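Long-range contacts in farnesyl pyrophosphate synthetase (Staphylococcus aureus, PDB 5H9D), which probably makes heptaprenyl diphosphate by magnesium-dependent, stepwise condensation of isoprenoid diphosphates, acting as component II of a two-chain prenyl synthase: residues 47-52 with 63-68; 21-26 with 110-115; 198-203 with 289-294; 156-161 with 234-239. All coordinates share one frame; numbering follows the deposited sequence.

Overall arrangement
The four contacts lie in a largely helical prenyl synthase. Interactions 1 and 3 touch directly, Phe47 CZ reaching Ile201 CG2 at 3.7 Å, although their centres are 18 Å apart. Interaction 4 comes within about 6 Å of interaction 3, nearest atoms, without touching it; helices 158-183 and 188-215, which follow each other in the chain, link the two. Interaction 2 stands apart at the subunit 1 interface, with nearest atoms about 10 Å from interaction 1 and about 22 Å from interaction 4, on the opposite side of the chain's centre from the latter. Interaction 4 adjoins the second aspartate-rich motif, where Asp210 bonds to Tyr161.

Interaction 1 (47-52 with 63-68); sequences FVILSS and QTYQVA
Val48 and Ile49 carry this contact: Val48 packs on the backbone of helix 62-85 and on Ala68, Ile49 on the side chains of Ala68 and Tyr65. Val48 places CG1 against the main chain, 3.8 Å from Thr64 O, with Ala68 N and the CB of Val67 also near. This branch lies opposite the backbone nitrogen (chi1 180°), while CB of Val48 comes 4.3 Å from CB of Ala68. Ile49 starts off to one side of the partner helix, but its chain carries CD1 back to 3.7 Å from Ala68 CB; its CG1 meets Tyr65 CE1 at an oblique approach, 4.2 Å away. At the far end Ser52 CB touches Thr64 CG2 at 4.0 Å.

The crossing is that of two nearly antiparallel helices, with segment axes 9.0 Å apart at 154°, joining helix 43-51 to helix 62-85 in the all-helical prenyl synthase fold. The CA atoms of Val48 and Ala68 are 5.8 Å apart, the closest pairing, with the small Ala68 facing Val48.

Ser52 OG gives a bond to Ile49 O, on a lone pair in the carbonyl plane, and Ser52 N donates to the same atom, so the Ile49 carbonyl oxygen accepts two bonds. Thr64 OG1 bonds to Ser61 O, and Tyr65 OH to Glu9 on helix 6-20, while Arg16 makes a cation-pi contact with the Tyr65 ring. Val13 of that helix packs on Ile49, Tyr65 and Ala68, and helix 158-183 covers Val48, Thr64 and Val67 through Ser176, Thr183 and Val179.

Interaction 2 (21-26 with 110-115); sequences IKSKDS and GNFLLA
Phe112 meets the 21-26 loop with the outer end of its ring, whereas Leu113 meets it through one methyl; both contacts are apolar or van der Waals in kind. The Phe112 CZ atom lies 3.5 Å from Ser23 CB, which comes in obliquely, and CE1 of the ring is 3.9 Å from Ser23 OG. The side chain extends opposite its backbone nitrogen (chi1 174°), and this carries the ring out from the helix to the loop. The second contact joins Ile21 CD1 to Leu113 CD2 at 3.6 Å, the two side chains meeting at a slant.

Backbone oxygens form a different class. Ile21 O lies at the edge of the Phe112 ring and in its plane, 3.6 Å from CZ, so it faces the ring's C-H rim and not its pi cloud; Lys22 O is also near this edge, 4.3 Å from CZ.

Within the loop, Ser23 OG accepts from Asp25 N at 2.8 Å with an N-H...O angle of 153°, an ST turn. Asp25 follows as the N-cap of helix 26-38, its OD1 bonded to Leu28 N, and Glu29 of that helix accepts from Ser23 N. The loop joins helix 6-20 to helix 26-38, and its Ile21 and Ser23 rest on helix 103-121.

Several polar partners belong to the other chain, subunit 1 of the synthase. Glu106 of subunit 1 bonds both Ser23 OG and Lys24 N, and Ser110 of subunit 1 bonds Asp25 OD2. Val102 of subunit 1 packs on Phe112, and Asn105 of subunit 1 takes a bond from Asn111 ND2.

Interaction 3 (198-203 with 289-294); sequences GHYIGM and SKALNL
Tyr200 holds its CG on the side away from its own carbonyl carbon (chi1 -64°), which turns the ring toward Lys290. From the other helix, Lys290 is extended through CE, and its chain passes obliquely over the tyrosine ring. CB of Lys290 stands over one face, 3.7 Å from the Tyr200 ring centroid and 24° off the normal, a CH-pi contact displaced toward the rim on the CD2 and CE2 side. Farther out, Lys290 CD lies 3.8 Å from Tyr200 CZ. Tyr200 CE2 also meets Leu294 CD1 at 3.8 Å, obliquely.

Nearer the backbones, CB of Tyr200 is 3.8 Å from CB of Ala291, and Ile201 CD1 reaches the same Ala291 methyl, CB, at 4.3 Å. Aromatic packing from a bound peptide reaches both Tyr200 and Lys290, and Tyr287 of helix 276-296 also packs on Tyr200. With segment axes 8.4 Å apart at 155°, this is close, nearly antiparallel helix packing, joining helix 188-215 to helix 276-296 in the helical prenyl synthase fold.

Interaction 4 (156-161 with 234-239); sequences QTIINY and ITLPIL
Tyr161 reaches across to the start of helix 236-243, and its side chain meets Leu239 near the base and Thr235 and Leu236 along the ring. Its CB lies against Leu239 CD1, which also approaches CG, at 3.7 Å. Because CG is set opposite the backbone nitrogen (chi1 153°), the ring extends over the turn at Thr235 and Leu236. On the CE2 side the ring meets the main chain: Thr235 CA is 3.5 Å from CE2, and Leu236 N sits over one face, 3.2 Å above the plane and shifted toward the rim. Over the same face, nearer CE1 and CZ, Leu236 CB makes a CH-pi contact, 3.8 Å from Tyr161 CE1 and 26° off the ring normal. At the tip, the hydroxyl bonds to Asp210 of helix 188-215, in the second aspartate-rich motif, which in relatives binds substrate diphosphate through magnesium.

Ile158 and Leu239 lie alongside each other, running opposite ways, with Ile158 CG1 3.7 Å from Leu239 CB. Gln156 lies across Leu239 at about a right angle, NE2 3.8 Å from Leu239 CD1, and its OE1 accepts from Asn160 ND2 in the carbonyl plane at 3.0 Å. Arg164, three residues after Tyr161 on helix 158-183, makes a hydrogen bond to Ile234 O.

The contact therefore joins the first turns of helices 158-183 and 236-243, with Ile207 of helix 188-215 packing on Tyr161 and Leu236, and Val283 of helix 276-296 on Leu236.

Interaction 1 (47-52 with 63-68)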
loop_
_atom_site.group_PDB
_atom_site.type_symbol
_atom_site.label_atom_id
_atom_site.label_comp_id
_atom_site.label_asym_id
_atom_site.label_seq_id
_atom_site.Cartn_x
_atom_site.Cartn_y
_atom_site.Cartn_z
ATOM N N PHE A 47 -9.258 -14.654 -3.716
ATOM C CA PHE A 47 -10.521 -14.067 -4.103
ATOM C C PHE A 47 -10.542 -13.587 -5.546
ATOM O O PHE A 47 -11.590 -13.574 -6.164
ATOM C CB PHE A 47 -10.887 -12.934 -3.151
ATOM C CG PHE A 47 -11.530 -13.410 -1.892
ATOM C CD1 PHE A 47 -12.684 -14.173 -1.947
ATOM C CD2 PHE A 47 -10.962 -13.149 -0.673
ATOM C CE1 PHE A 47 -13.254 -14.673 -0.805
ATOM C CE2 PHE A 47 -11.523 -13.643 0.487
ATOM C CZ PHE A 47 -12.669 -14.406 0.431
ATOM N N VAL A 48 -9.393 -13.200 -6.090
ATOM C CA VAL A 48 -9.345 -12.737 -7.472
ATOM C C VAL A 48 -9.610 -13.918 -8.424
ATOM O O VAL A 48 -10.471 -13.822 -9.313
ATOM C CB VAL A 48 -7.985 -12.082 -7.811
ATOM C CG1 VAL A 48 -7.975 -11.623 -9.244
ATOM C CG2 VAL A 48 -7.729 -10.916 -6.895
ATOM N N ILE A 49 -8.870 -15.021 -8.248
ATOM C CA ILE A 49 -9.078 -16.210 -9.074
ATOM C C ILE A 49 -10.588 -16.569 -8.978
ATOM O O ILE A 49 -11.302 -16.470 -9.964
ATOM C CB ILE A 49 -8.158 -17.423 -8.596
ATOM C CG1 ILE A 49 -6.797 -17.409 -9.311
ATOM C CG2 ILE A 49 -8.812 -18.774 -8.898
ATOM C CD1 ILE A 49 -5.798 -16.495 -8.693
ATOM N N LEU A 50 -11.065 -16.938 -7.785
ATOM C CA LEU A 50 -12.476 -17.301 -7.542
ATOM C C LEU A 50 -13.510 -16.333 -8.098
ATOM O O LEU A 50 -14.480 -16.764 -8.703
ATOM C CB LEU A 50 -12.758 -17.479 -6.049
ATOM C CG LEU A 50 -12.734 -18.919 -5.561
ATOM C CD1 LEU A 50 -13.280 -18.960 -4.169
ATOM C CD2 LEU A 50 -13.567 -19.794 -6.482
ATOM N N SER A 51 -13.309 -15.037 -7.875
ATOM C CA SER A 51 -14.216 -14.014 -8.389
ATOM C C SER A 51 -14.315 -14.028 -9.908
ATOM O O SER A 51 -15.253 -13.488 -10.465
ATOM C CB SER A 51 -13.754 -12.606 -7.980
ATOM O OG SER A 51 -13.986 -12.357 -6.611
ATOM N N SER A 52 -13.349 -14.621 -10.588
ATOM C CA SER A 52 -13.402 -14.610 -12.034
ATOM C C SER A 52 -14.142 -15.772 -12.665
ATOM O O SER A 52 -14.430 -15.711 -13.844
ATOM C CB SER A 52 -11.998 -14.529 -12.621
ATOM O OG SER A 52 -11.345 -15.776 -12.538
ATOM N N GLN A 63 -4.601 -12.830 -17.748
ATOM C CA GLN A 63 -4.954 -11.510 -17.256
ATOM C C GLN A 63 -5.434 -11.547 -15.809
ATOM O O GLN A 63 -5.209 -10.591 -15.060
ATOM C CB GLN A 63 -6.043 -10.873 -18.138
ATOM C CG GLN A 63 -6.718 -9.683 -17.468
ATOM C CD GLN A 63 -7.650 -8.915 -18.363
ATOM O OE1 GLN A 63 -8.344 -8.013 -17.914
ATOM N NE2 GLN A 63 -7.659 -9.249 -19.633
ATOM N N THR A 64 -6.102 -12.632 -15.412
ATOM C CA THR A 64 -6.604 -12.701 -14.044
ATOM C C THR A 64 -5.486 -13.127 -13.097
ATOM O O THR A 64 -5.469 -12.722 -11.946
ATOM C CB THR A 64 -7.844 -13.644 -13.898
ATOM O OG1 THR A 64 -7.428 -14.997 -14.055
ATOM C CG2 THR A 64 -8.901 -13.362 -14.955
ATOM N N TYR A 65 -4.539 -13.923 -13.579
ATOM C CA TYR A 65 -3.415 -14.317 -12.742
ATOM C C TYR A 65 -2.548 -13.109 -12.518
ATOM O O TYR A 65 -1.878 -13.013 -11.486
ATOM C CB TYR A 65 -2.550 -15.353 -13.416
ATOM C CG TYR A 65 -3.118 -16.725 -13.388
ATOM C CD1 TYR A 65 -3.329 -17.388 -12.187
ATOM C CD2 TYR A 65 -3.479 -17.356 -14.566
ATOM C CE1 TYR A 65 -3.896 -18.647 -12.156
ATOM C CE2 TYR A 65 -4.053 -18.627 -14.545
ATOM C CZ TYR A 65 -4.263 -19.257 -13.340
ATOM O OH TYR A 65 -4.881 -20.480 -13.338
ATOM N N GLN A 66 -2.526 -12.198 -13.496
ATOM C CA GLN A 66 -1.706 -11.013 -13.361
ATOM C C GLN A 66 -2.304 -10.039 -12.339
ATOM O O GLN A 66 -1.574 -9.351 -11.617
ATOM C CB GLN A 66 -1.511 -10.328 -14.715
ATOM C CG GLN A 66 -0.643 -11.096 -15.735
ATOM C CD GLN A 66 0.784 -11.347 -15.258
ATOM O OE1 GLN A 66 1.470 -10.431 -14.808
ATOM N NE2 GLN A 66 1.240 -12.594 -15.369
ATOM N N VAL A 67 -3.625 -9.978 -12.244
ATOM C CA VAL A 67 -4.197 -9.064 -11.264
ATOM C C VAL A 67 -3.984 -9.670 -9.876
ATOM O O VAL A 67 -3.780 -8.974 -8.890
ATOM C CB VAL A 67 -5.703 -8.789 -11.549
ATOM C CG1 VAL A 67 -6.246 -7.779 -10.559
ATOM C CG2 VAL A 67 -5.846 -8.226 -12.940
ATOM N N ALA A 68 -3.999 -10.984 -9.825
ATOM C CA ALA A 68 -3.762 -11.704 -8.576
ATOM C C ALA A 68 -2.333 -11.412 -8.065
ATOM O O ALA A 68 -2.151 -11.103 -6.883
ATOM C CB ALA A 68 -3.983 -13.217 -8.801
#

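Interaction 2 (21-26 with 110-115)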
loop_
_atom_site.group_PDB
_atom_site.type_symbol
_atom_site.label_atom_id
_atom_site.label_comp_id
_atom_site.label_asym_id
_atom_site.label_seq_id
_atom_site.Cartn_x
_atom_site.Cartn_y
_atom_site.Cartn_z
ATOM N N ILE A 21 9.537 -10.870 -8.396
ATOM C CA ILE A 21 10.348 -10.334 -7.327
ATOM C C ILE A 21 11.860 -10.226 -7.621
ATOM O O ILE A 21 12.619 -9.529 -6.927
ATOM C CB ILE A 21 10.027 -11.166 -6.040
ATOM C CG1 ILE A 21 9.357 -10.252 -5.035
ATOM C CG2 ILE A 21 11.238 -11.829 -5.460
ATOM C CD1 ILE A 21 8.238 -9.498 -5.620
ATOM N N LYS A 22 12.292 -10.902 -8.672
ATOM C CA LYS A 22 13.696 -10.875 -9.030
ATOM C C LYS A 22 14.111 -9.451 -9.394
ATOM O O LYS A 22 13.375 -8.729 -10.082
ATOM C CB LYS A 22 13.934 -11.888 -10.156
ATOM C CG LYS A 22 13.680 -13.299 -9.637
ATOM C CD LYS A 22 14.028 -14.404 -10.603
ATOM C CE LYS A 22 13.968 -15.760 -9.875
ATOM N NZ LYS A 22 14.211 -16.925 -10.791
ATOM N N SER A 23 15.277 -9.029 -8.917
ATOM C CA SER A 23 15.718 -7.674 -9.195
ATOM C C SER A 23 17.184 -7.504 -9.579
ATOM O O SER A 23 18.028 -8.328 -9.267
ATOM C CB SER A 23 15.392 -6.792 -7.966
ATOM O OG SER A 23 16.149 -5.593 -7.895
ATOM N N LYS A 24 17.470 -6.396 -10.256
ATOM C CA LYS A 24 18.814 -6.061 -10.626
ATOM C C LYS A 24 19.580 -5.794 -9.327
ATOM O O LYS A 24 20.803 -5.913 -9.297
ATOM C CB LYS A 24 18.817 -4.832 -11.511
ATOM C CG LYS A 24 18.490 -5.131 -12.955
ATOM C CD LYS A 24 18.995 -4.040 -13.895
ATOM C CE LYS A 24 17.850 -3.438 -14.757
ATOM N NZ LYS A 24 18.238 -2.126 -15.438
ATOM N N ASP A 25 18.874 -5.409 -8.259
ATOM C CA ASP A 25 19.525 -5.187 -6.955
ATOM C C ASP A 25 19.249 -6.404 -6.087
ATOM O O ASP A 25 18.101 -6.751 -5.808
ATOM C CB ASP A 25 19.026 -3.920 -6.217
ATOM C CG ASP A 25 19.708 -3.733 -4.831
ATOM O OD1 ASP A 25 19.307 -4.395 -3.841
ATOM O OD2 ASP A 25 20.661 -2.924 -4.726
ATOM N N SER A 26 20.343 -7.014 -5.660
ATOM C CA SER A 26 20.365 -8.219 -4.866
ATOM C C SER A 26 19.565 -8.194 -3.551
ATOM O O SER A 26 18.743 -9.069 -3.292
ATOM C CB SER A 26 21.831 -8.559 -4.628
ATOM O OG SER A 26 21.980 -9.668 -3.774
ATOM N N GLY A 110 9.524 -1.733 -0.015
ATOM C CA GLY A 110 8.123 -1.400 -0.143
ATOM C C GLY A 110 7.843 -0.646 -1.431
ATOM O O GLY A 110 6.843 -0.925 -2.095
ATOM N N ASN A 111 8.701 0.311 -1.790
ATOM C CA ASN A 111 8.506 1.073 -3.028
ATOM C C ASN A 111 8.625 0.122 -4.215
ATOM O O ASN A 111 7.837 0.181 -5.190
ATOM C CB ASN A 111 9.562 2.170 -3.192
ATOM C CG ASN A 111 9.554 3.179 -2.071
ATOM O OD1 ASN A 111 8.518 3.460 -1.478
ATOM N ND2 ASN A 111 10.714 3.739 -1.783
ATOM N N PHE A 112 9.631 -0.747 -4.126
ATOM C CA PHE A 112 9.895 -1.744 -5.152
ATOM C C PHE A 112 8.638 -2.590 -5.411
ATOM O O PHE A 112 8.148 -2.661 -6.530
ATOM C CB PHE A 112 11.084 -2.592 -4.664
ATOM C CG PHE A 112 11.415 -3.777 -5.517
ATOM C CD1 PHE A 112 11.989 -3.616 -6.767
ATOM C CD2 PHE A 112 11.200 -5.075 -5.040
ATOM C CE1 PHE A 112 12.351 -4.728 -7.533
ATOM C CE2 PHE A 112 11.555 -6.181 -5.794
ATOM C CZ PHE A 112 12.134 -6.007 -7.044
ATOM N N LEU A 113 8.118 -3.193 -4.349
ATOM C CA LEU A 113 6.954 -4.078 -4.393
ATOM C C LEU A 113 5.749 -3.393 -4.973
ATOM O O LEU A 113 4.968 -3.982 -5.719
ATOM C CB LEU A 113 6.635 -4.624 -2.968
ATOM C CG LEU A 113 7.691 -5.603 -2.421
ATOM C CD1 LEU A 113 7.402 -6.081 -1.033
ATOM C CD2 LEU A 113 7.739 -6.793 -3.347
ATOM N N LEU A 114 5.606 -2.129 -4.619
ATOM C CA LEU A 114 4.488 -1.328 -5.071
ATOM C C LEU A 114 4.626 -1.009 -6.560
ATOM O O LEU A 114 3.658 -1.095 -7.295
ATOM C CB LEU A 114 4.480 -0.048 -4.274
ATOM C CG LEU A 114 3.164 0.620 -4.005
ATOM C CD1 LEU A 114 2.396 -0.235 -3.011
ATOM C CD2 LEU A 114 3.454 2.032 -3.451
ATOM N N ALA A 115 5.831 -0.640 -6.998
ATOM C CA ALA A 115 6.039 -0.312 -8.408
ATOM C C ALA A 115 5.716 -1.505 -9.296
ATOM O O ALA A 115 5.130 -1.345 -10.377
ATOM C CB ALA A 115 7.493 0.145 -8.653
#

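Interaction 3 (198-203 with 289-294)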
loop_
_atom_site.group_PDB
_atom_site.type_symbol
_atom_site.label_atom_id
_atom_site.label_comp_id
_atom_site.label_asym_id
_atom_site.label_seq_id
_atom_site.Cartn_x
_atom_site.Cartn_y
_atom_site.Cartn_z
ATOM N N GLY A 198 -17.212 -9.542 -1.431
ATOM C CA GLY A 198 -15.858 -9.279 -0.989
ATOM C C GLY A 198 -15.778 -8.234 0.112
ATOM O O GLY A 198 -15.039 -8.394 1.079
ATOM N N HIS A 199 -16.530 -7.148 -0.030
ATOM C CA HIS A 199 -16.508 -6.124 0.992
ATOM C C HIS A 199 -16.958 -6.662 2.347
ATOM O O HIS A 199 -16.337 -6.334 3.354
ATOM C CB HIS A 199 -17.362 -4.929 0.568
ATOM C CG HIS A 199 -17.683 -3.990 1.687
ATOM N ND1 HIS A 199 -18.727 -4.201 2.557
ATOM C CD2 HIS A 199 -17.061 -2.875 2.119
ATOM C CE1 HIS A 199 -18.734 -3.259 3.478
ATOM N NE2 HIS A 199 -17.731 -2.441 3.232
ATOM N N TYR A 200 -18.018 -7.478 2.377
ATOM C CA TYR A 200 -18.505 -8.068 3.651
ATOM C C TYR A 200 -17.494 -9.061 4.259
ATOM O O TYR A 200 -17.340 -9.116 5.476
ATOM C CB TYR A 200 -19.865 -8.803 3.500
ATOM C CG TYR A 200 -21.055 -7.940 3.110
ATOM C CD1 TYR A 200 -21.156 -6.618 3.538
ATOM C CD2 TYR A 200 -22.096 -8.465 2.348
ATOM C CE1 TYR A 200 -22.256 -5.843 3.224
ATOM C CE2 TYR A 200 -23.206 -7.703 2.033
ATOM C CZ TYR A 200 -23.282 -6.386 2.478
ATOM O OH TYR A 200 -24.401 -5.623 2.212
ATOM N N ILE A 201 -16.825 -9.851 3.418
ATOM C CA ILE A 201 -15.840 -10.794 3.915
ATOM C C ILE A 201 -14.717 -10.009 4.562
ATOM O O ILE A 201 -14.257 -10.366 5.635
ATOM C CB ILE A 201 -15.284 -11.666 2.772
ATOM C CG1 ILE A 201 -16.162 -12.913 2.636
ATOM C CG2 ILE A 201 -13.764 -11.998 3.008
ATOM C CD1 ILE A 201 -16.503 -13.226 1.225
ATOM N N GLY A 202 -14.297 -8.928 3.899
ATOM C CA GLY A 202 -13.241 -8.070 4.409
ATOM C C GLY A 202 -13.555 -7.425 5.749
ATOM O O GLY A 202 -12.670 -7.304 6.587
ATOM N N MET A 203 -14.794 -6.989 5.958
ATOM C CA MET A 203 -15.185 -6.380 7.234
ATOM C C MET A 203 -15.124 -7.446 8.321
ATOM O O MET A 203 -14.563 -7.224 9.403
ATOM C CB MET A 203 -16.608 -5.799 7.154
ATOM C CG MET A 203 -16.760 -4.639 6.151
ATOM S SD MET A 203 -15.940 -3.135 6.671
ATOM C CE MET A 203 -16.768 -2.799 8.236
ATOM N N SER A 289 -22.887 -13.636 7.123
ATOM C CA SER A 289 -24.174 -14.053 6.575
ATOM C C SER A 289 -24.514 -13.104 5.438
ATOM O O SER A 289 -24.948 -13.522 4.378
ATOM C CB SER A 289 -25.272 -13.959 7.626
ATOM O OG SER A 289 -24.949 -14.732 8.756
ATOM N N LYS A 290 -24.329 -11.816 5.649
ATOM C CA LYS A 290 -24.627 -10.900 4.568
ATOM C C LYS A 290 -23.870 -11.366 3.331
ATOM O O LYS A 290 -24.339 -11.187 2.202
ATOM C CB LYS A 290 -24.226 -9.452 4.918
ATOM C CG LYS A 290 -25.377 -8.595 5.439
ATOM C CD LYS A 290 -24.886 -7.209 5.833
ATOM C CE LYS A 290 -26.029 -6.266 6.123
ATOM N NZ LYS A 290 -26.967 -6.176 4.955
ATOM N N ALA A 291 -22.709 -11.983 3.532
ATOM C CA ALA A 291 -21.927 -12.424 2.385
ATOM C C ALA A 291 -22.440 -13.744 1.837
ATOM O O ALA A 291 -22.520 -13.916 0.627
ATOM C CB ALA A 291 -20.443 -12.529 2.749
ATOM N N LEU A 292 -22.792 -14.672 2.727
ATOM C CA LEU A 292 -23.308 -15.981 2.318
ATOM C C LEU A 292 -24.646 -15.878 1.599
ATOM O O LEU A 292 -24.933 -16.652 0.701
ATOM C CB LEU A 292 -23.415 -16.887 3.531
ATOM C CG LEU A 292 -21.996 -17.352 3.855
ATOM C CD1 LEU A 292 -21.881 -17.847 5.264
ATOM C CD2 LEU A 292 -21.628 -18.453 2.879
ATOM N N ASN A 293 -25.457 -14.904 1.989
ATOM C CA ASN A 293 -26.744 -14.697 1.345
ATOM C C ASN A 293 -26.511 -14.379 -0.136
ATOM O O ASN A 293 -27.116 -14.987 -1.023
ATOM C CB ASN A 293 -27.515 -13.549 2.028
ATOM C CG ASN A 293 -28.745 -13.120 1.237
ATOM O OD1 ASN A 293 -29.636 -13.933 0.952
ATOM N ND2 ASN A 293 -28.796 -11.842 0.870
ATOM N N LEU A 294 -25.624 -13.429 -0.393
ATOM C CA LEU A 294 -25.296 -13.015 -1.749
ATOM C C LEU A 294 -24.563 -14.084 -2.552
ATOM O O LEU A 294 -24.625 -14.085 -3.777
ATOM C CB LEU A 294 -24.425 -11.760 -1.705
ATOM C CG LEU A 294 -25.088 -10.428 -1.368
ATOM C CD1 LEU A 294 -24.029 -9.367 -1.265
ATOM C CD2 LEU A 294 -26.079 -10.052 -2.464
#

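Interaction 4 (156-161 with 234-239)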
loop_
_atom_site.group_PDB
_atom_site.type_symbol
_atom_site.label_atom_id
_atom_site.label_comp_id
_atom_site.label_asym_id
_atom_site.label_seq_id
_atom_site.Cartn_x
_atom_site.Cartn_y
_atom_site.Cartn_z
ATOM N N GLN A 156 -13.573 8.028 20.334
ATOM C CA GLN A 156 -14.010 7.680 19.019
ATOM C C GLN A 156 -15.267 6.797 19.044
ATOM O O GLN A 156 -15.531 6.082 20.012
ATOM C CB GLN A 156 -12.860 7.011 18.289
ATOM C CG GLN A 156 -12.696 5.569 18.630
ATOM C CD GLN A 156 -12.551 4.728 17.386
ATOM O OE1 GLN A 156 -12.871 5.175 16.270
ATOM N NE2 GLN A 156 -12.077 3.496 17.562
ATOM N N THR A 157 -16.036 6.850 17.961
ATOM C CA THR A 157 -17.276 6.095 17.850
ATOM C C THR A 157 -17.204 4.779 17.009
ATOM O O THR A 157 -16.304 4.580 16.170
ATOM C CB THR A 157 -18.372 7.029 17.291
ATOM O OG1 THR A 157 -19.657 6.596 17.754
ATOM C CG2 THR A 157 -18.344 7.042 15.762
ATOM N N ILE A 158 -18.148 3.873 17.256
ATOM C CA ILE A 158 -18.182 2.621 16.519
ATOM C C ILE A 158 -18.373 2.840 15.022
ATOM O O ILE A 158 -17.644 2.273 14.209
ATOM C CB ILE A 158 -19.276 1.682 17.057
ATOM C CG1 ILE A 158 -18.771 1.032 18.349
ATOM C CG2 ILE A 158 -19.617 0.628 16.023
ATOM C CD1 ILE A 158 -19.674 0.013 18.917
ATOM N N ILE A 159 -19.344 3.662 14.654
ATOM C CA ILE A 159 -19.593 3.951 13.251
ATOM C C ILE A 159 -18.262 4.391 12.628
ATOM O O ILE A 159 -18.004 4.191 11.431
ATOM C CB ILE A 159 -20.674 5.080 13.116
ATOM C CG1 ILE A 159 -21.584 4.821 11.911
ATOM C CG2 ILE A 159 -20.019 6.441 13.016
ATOM C CD1 ILE A 159 -20.948 5.061 10.597
ATOM N N ASN A 160 -17.396 4.959 13.459
ATOM C CA ASN A 160 -16.109 5.445 12.987
ATOM C C ASN A 160 -15.019 4.346 12.973
ATOM O O ASN A 160 -14.040 4.438 12.227
ATOM C CB ASN A 160 -15.698 6.640 13.853
ATOM C CG ASN A 160 -14.464 7.346 13.335
ATOM O OD1 ASN A 160 -14.490 7.992 12.269
ATOM N ND2 ASN A 160 -13.364 7.234 14.092
ATOM N N TYR A 161 -15.183 3.315 13.802
ATOM C CA TYR A 161 -14.215 2.222 13.827
ATOM C C TYR A 161 -14.448 1.392 12.578
ATOM O O TYR A 161 -13.508 0.896 11.983
ATOM C CB TYR A 161 -14.368 1.366 15.098
ATOM C CG TYR A 161 -13.923 -0.066 14.926
ATOM C CD1 TYR A 161 -14.758 -0.994 14.275
ATOM C CD2 TYR A 161 -12.644 -0.482 15.303
ATOM C CE1 TYR A 161 -14.339 -2.266 13.992
ATOM C CE2 TYR A 161 -12.198 -1.775 15.025
ATOM C CZ TYR A 161 -13.058 -2.660 14.355
ATOM O OH TYR A 161 -12.649 -3.927 13.973
ATOM N N ILE A 234 -8.002 1.358 19.545
ATOM C CA ILE A 234 -9.257 1.040 20.212
ATOM C C ILE A 234 -10.172 0.326 19.212
ATOM O O ILE A 234 -10.866 0.961 18.438
ATOM C CB ILE A 234 -9.917 2.312 20.682
ATOM C CG1 ILE A 234 -8.878 3.181 21.390
ATOM C CG2 ILE A 234 -11.077 1.991 21.564
ATOM C CD1 ILE A 234 -8.191 2.516 22.548
ATOM N N THR A 235 -10.182 -1.002 19.263
ATOM C CA THR A 235 -10.935 -1.806 18.327
ATOM C C THR A 235 -12.310 -2.234 18.832
ATOM O O THR A 235 -12.619 -2.059 20.010
ATOM C CB THR A 235 -10.087 -3.012 17.924
ATOM O OG1 THR A 235 -9.884 -3.854 19.066
ATOM C CG2 THR A 235 -8.700 -2.539 17.426
ATOM N N LEU A 236 -13.123 -2.802 17.941
ATOM C CA LEU A 236 -14.484 -3.186 18.284
ATOM C C LEU A 236 -14.702 -3.779 19.687
ATOM O O LEU A 236 -15.554 -3.296 20.438
ATOM C CB LEU A 236 -15.071 -4.117 17.203
ATOM C CG LEU A 236 -16.587 -4.351 17.320
ATOM C CD1 LEU A 236 -17.244 -3.000 17.308
ATOM C CD2 LEU A 236 -17.144 -5.216 16.219
ATOM N N PRO A 237 -13.946 -4.823 20.064
ATOM C CA PRO A 237 -14.167 -5.375 21.409
ATOM C C PRO A 237 -14.154 -4.270 22.473
ATOM O O PRO A 237 -15.076 -4.140 23.281
ATOM C CB PRO A 237 -12.996 -6.323 21.592
ATOM C CG PRO A 237 -12.661 -6.709 20.190
ATOM C CD PRO A 237 -12.780 -5.443 19.432
ATOM N N ILE A 238 -13.109 -3.449 22.426
ATOM C CA ILE A 238 -12.932 -2.366 23.379
ATOM C C ILE A 238 -13.962 -1.248 23.320
ATOM O O ILE A 238 -14.187 -0.581 24.317
ATOM C CB ILE A 238 -11.518 -1.793 23.270
ATOM C CG1 ILE A 238 -10.508 -2.958 23.250
ATOM C CG2 ILE A 238 -11.235 -0.909 24.469
ATOM C CD1 ILE A 238 -9.060 -2.557 23.218
ATOM N N LEU A 239 -14.591 -1.047 22.167
ATOM C CA LEU A 239 -15.613 -0.008 22.023
ATOM C C LEU A 239 -16.906 -0.503 22.656
ATOM O O LEU A 239 -17.674 0.278 23.219
ATOM C CB LEU A 239 -15.861 0.303 20.543
ATOM C CG LEU A 239 -14.720 1.081 19.889
ATOM C CD1 LEU A 239 -14.683 0.893 18.372
ATOM C CD2 LEU A 239 -14.893 2.538 20.242
#